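Long-range contact in CurH (Lyngbya majuscula, PDB 3KG7), which is the dehydratase domain of a curacin polyketide synthase module and probably removes water from a beta-hydroxyacyl intermediate to leave a double bond: residues Leu183-Pro188 / Ser242-Tyr247. Numbering follows the deposited sequence.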
loop_
_atom_site.group_PDB
_atom_site.type_symbol
_atom_site.label_atom_id
_atom_site.label_comp_id
_atom_site.label_asym_id
_atom_site.label_seq_id
_atom_site.Cartn_x
_atom_site.Cartn_y
_atom_site.Cartn_z
ATOM N N LEU C 183 -26.910 26.521 13.707
ATOM C CA LEU C 183 -25.527 26.981 13.876
ATOM C C LEU C 183 -25.003 27.654 12.608
ATOM O O LEU C 183 -25.128 27.107 11.509
ATOM C CB LEU C 183 -24.600 25.809 14.231
ATOM C CG LEU C 183 -24.690 25.129 15.601
ATOM C CD1 LEU C 183 -23.926 23.813 15.614
ATOM C CD2 LEU C 183 -24.180 26.041 16.698
ATOM N N GLU C 184 -24.417 28.839 12.762
ATOM C CA GLU C 184 -23.706 29.494 11.665
ATOM C C GLU C 184 -22.229 29.124 11.754
ATOM O O GLU C 184 -21.568 29.418 12.756
ATOM C CB GLU C 184 -23.897 31.014 11.714
ATOM C CG GLU C 184 -23.235 31.777 10.566
ATOM C CD GLU C 184 -23.519 33.272 10.602
ATOM O OE1 GLU C 184 -24.709 33.661 10.568
ATOM O OE2 GLU C 184 -22.550 34.062 10.656
ATOM N N ILE C 185 -21.720 28.480 10.707
ATOM C CA ILE C 185 -20.382 27.896 10.731
ATOM C C ILE C 185 -19.476 28.500 9.661
ATOM O O ILE C 185 -19.885 28.645 8.508
ATOM C CB ILE C 185 -20.457 26.361 10.595
ATOM C CG1 ILE C 185 -21.132 25.765 11.833
ATOM C CG2 ILE C 185 -19.079 25.757 10.408
ATOM C CD1 ILE C 185 -21.761 24.410 11.596
ATOM N N GLU C 186 -18.254 28.854 10.065
ATOM C CA GLU C 186 -17.234 29.417 9.179
ATOM C C GLU C 186 -15.880 28.749 9.444
ATOM O O GLU C 186 -15.714 28.059 10.451
ATOM C CB GLU C 186 -17.126 30.938 9.378
ATOM C CG GLU C 186 -16.511 31.361 10.727
ATOM C CD GLU C 186 -16.106 32.834 10.786
ATOM O OE1 GLU C 186 -15.804 33.428 9.726
ATOM O OE2 GLU C 186 -16.078 33.395 11.906
ATOM N N VAL C 187 -14.924 28.962 8.539
ATOM C CA VAL C 187 -13.565 28.434 8.668
ATOM C C VAL C 187 -12.816 29.220 9.750
ATOM O O VAL C 187 -12.591 30.425 9.582
ATOM C CB VAL C 187 -12.781 28.565 7.330
ATOM C CG1 VAL C 187 -11.315 28.133 7.490
ATOM C CG2 VAL C 187 -13.475 27.791 6.194
ATOM N N PRO C 188 -12.424 28.553 10.860
ATOM C CA PRO C 188 -11.680 29.273 11.895
ATOM C C PRO C 188 -10.411 29.886 11.322
ATOM O O PRO C 188 -9.684 29.225 10.573
ATOM C CB PRO C 188 -11.336 28.179 12.912
ATOM C CG PRO C 188 -12.350 27.124 12.695
ATOM C CD PRO C 188 -12.633 27.139 11.222
ATOM N N SER C 242 -17.508 29.001 2.294
ATOM C CA SER C 242 -16.743 29.627 3.379
ATOM C C SER C 242 -17.600 29.847 4.622
ATOM O O SER C 242 -17.089 29.872 5.746
ATOM C CB SER C 242 -16.136 30.950 2.905
ATOM O OG SER C 242 -17.117 31.756 2.272
ATOM N N ARG C 243 -18.904 29.992 4.398
ATOM C CA ARG C 243 -19.888 30.149 5.464
ATOM C C ARG C 243 -21.164 29.364 5.134
ATOM O O ARG C 243 -21.699 29.465 4.028
ATOM C CB ARG C 243 -20.185 31.642 5.663
ATOM C CG ARG C 243 -21.415 31.964 6.497
ATOM C CD ARG C 243 -21.693 33.459 6.513
ATOM N NE ARG C 243 -20.707 34.182 7.314
ATOM C CZ ARG C 243 -20.805 35.464 7.655
ATOM N NH1 ARG C 243 -21.849 36.186 7.266
ATOM N NH2 ARG C 243 -19.857 36.026 8.393
ATOM N N PHE C 244 -21.635 28.577 6.101
ATOM C CA PHE C 244 -22.845 27.765 5.944
ATOM C C PHE C 244 -23.519 27.519 7.291
ATOM O O PHE C 244 -23.044 27.994 8.326
ATOM C CB PHE C 244 -22.528 26.436 5.257
ATOM C CG PHE C 244 -21.598 25.548 6.043
ATOM C CD1 PHE C 244 -22.100 24.511 6.822
ATOM C CD2 PHE C 244 -20.214 25.741 5.996
ATOM C CE1 PHE C 244 -21.240 23.680 7.550
ATOM C CE2 PHE C 244 -19.350 24.915 6.720
ATOM C CZ PHE C 244 -19.867 23.882 7.496
ATOM N N TYR C 245 -24.614 26.764 7.273
ATOM C CA TYR C 245 -25.428 26.544 8.465
ATOM C C TYR C 245 -25.656 25.061 8.773
ATOM O O TYR C 245 -25.665 24.217 7.870
ATOM C CB TYR C 245 -26.774 27.270 8.323
ATOM C CG TYR C 245 -26.651 28.772 8.141
ATOM C CD1 TYR C 245 -26.640 29.629 9.243
ATOM C CD2 TYR C 245 -26.546 29.337 6.864
ATOM C CE1 TYR C 245 -26.522 31.002 9.084
ATOM C CE2 TYR C 245 -26.428 30.714 6.694
ATOM C CZ TYR C 245 -26.415 31.538 7.811
ATOM O OH TYR C 245 -26.301 32.898 7.656
ATOM N N ALA C 246 -25.831 24.755 10.055
ATOM C CA ALA C 246 -26.231 23.421 10.489
ATOM C C ALA C 246 -27.588 23.537 11.163
ATOM O O ALA C 246 -27.742 24.286 12.131
ATOM C CB ALA C 246 -25.204 22.831 11.436
ATOM N N TYR C 247 -28.563 22.791 10.650
ATOM C CA TYR C 247 -29.963 22.940 11.031
ATOM C C TYR C 247 -30.510 21.624 11.592
ATOM O O TYR C 247 -30.467 20.594 10.924
ATOM C CB TYR C 247 -30.752 23.394 9.791
ATOM C CG TYR C 247 -32.194 23.787 10.007
ATOM C CD1 TYR C 247 -32.566 24.651 11.040
ATOM C CD2 TYR C 247 -33.194 23.324 9.146
ATOM C CE1 TYR C 247 -33.898 25.021 11.230
ATOM C CE2 TYR C 247 -34.537 23.695 9.326
ATOM C CZ TYR C 247 -34.872 24.539 10.369
ATOM O OH TYR C 247 -36.181 24.903 10.560
#
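Leu183 and Ile185 pair with Ala246 and Phe244 through four backbone hydrogen bonds, joining strands 183-186 and 243-247 antiparallel; the axes of these short segments approach to 4.7 Å, at 146° between their directions. The pairing belongs to the double hotdog fold of the dehydratase, in the second hotdog of the chain. Strand 171-176 flanks the pair beyond 183-186, and strand 260-268 flanks it beyond 243-247.

Leu183, Ile185, Phe244 and Ala246 share one face of the sheet, and all four are buried; helix 202-207 packs on Ile185 and Phe244. The Phe244 ring takes the tight position between its backbone N and carbonyl carbon (chi1 63°), which turns one face of the ring to Ile185. Ile185 CB sits over that face, 4.2 Å from the centroid, in a CH-pi contact. The branches of Ile185 divide the work: CG2 meets Phe244 CZ, and CD1 reaches Ala246 CB at 3.8 Å.

The other face carries Glu184, Tyr245 and Arg243. The extended Glu184 chain runs alongside the Tyr245 ring, with its carboxylate plane nearly perpendicular to the ring (89°). The salt bridge from Glu184 to Arg243 is long and rests on charge alone: Glu184 OE2 lies over the guanidinium face, 3.8 Å from Arg243 NE.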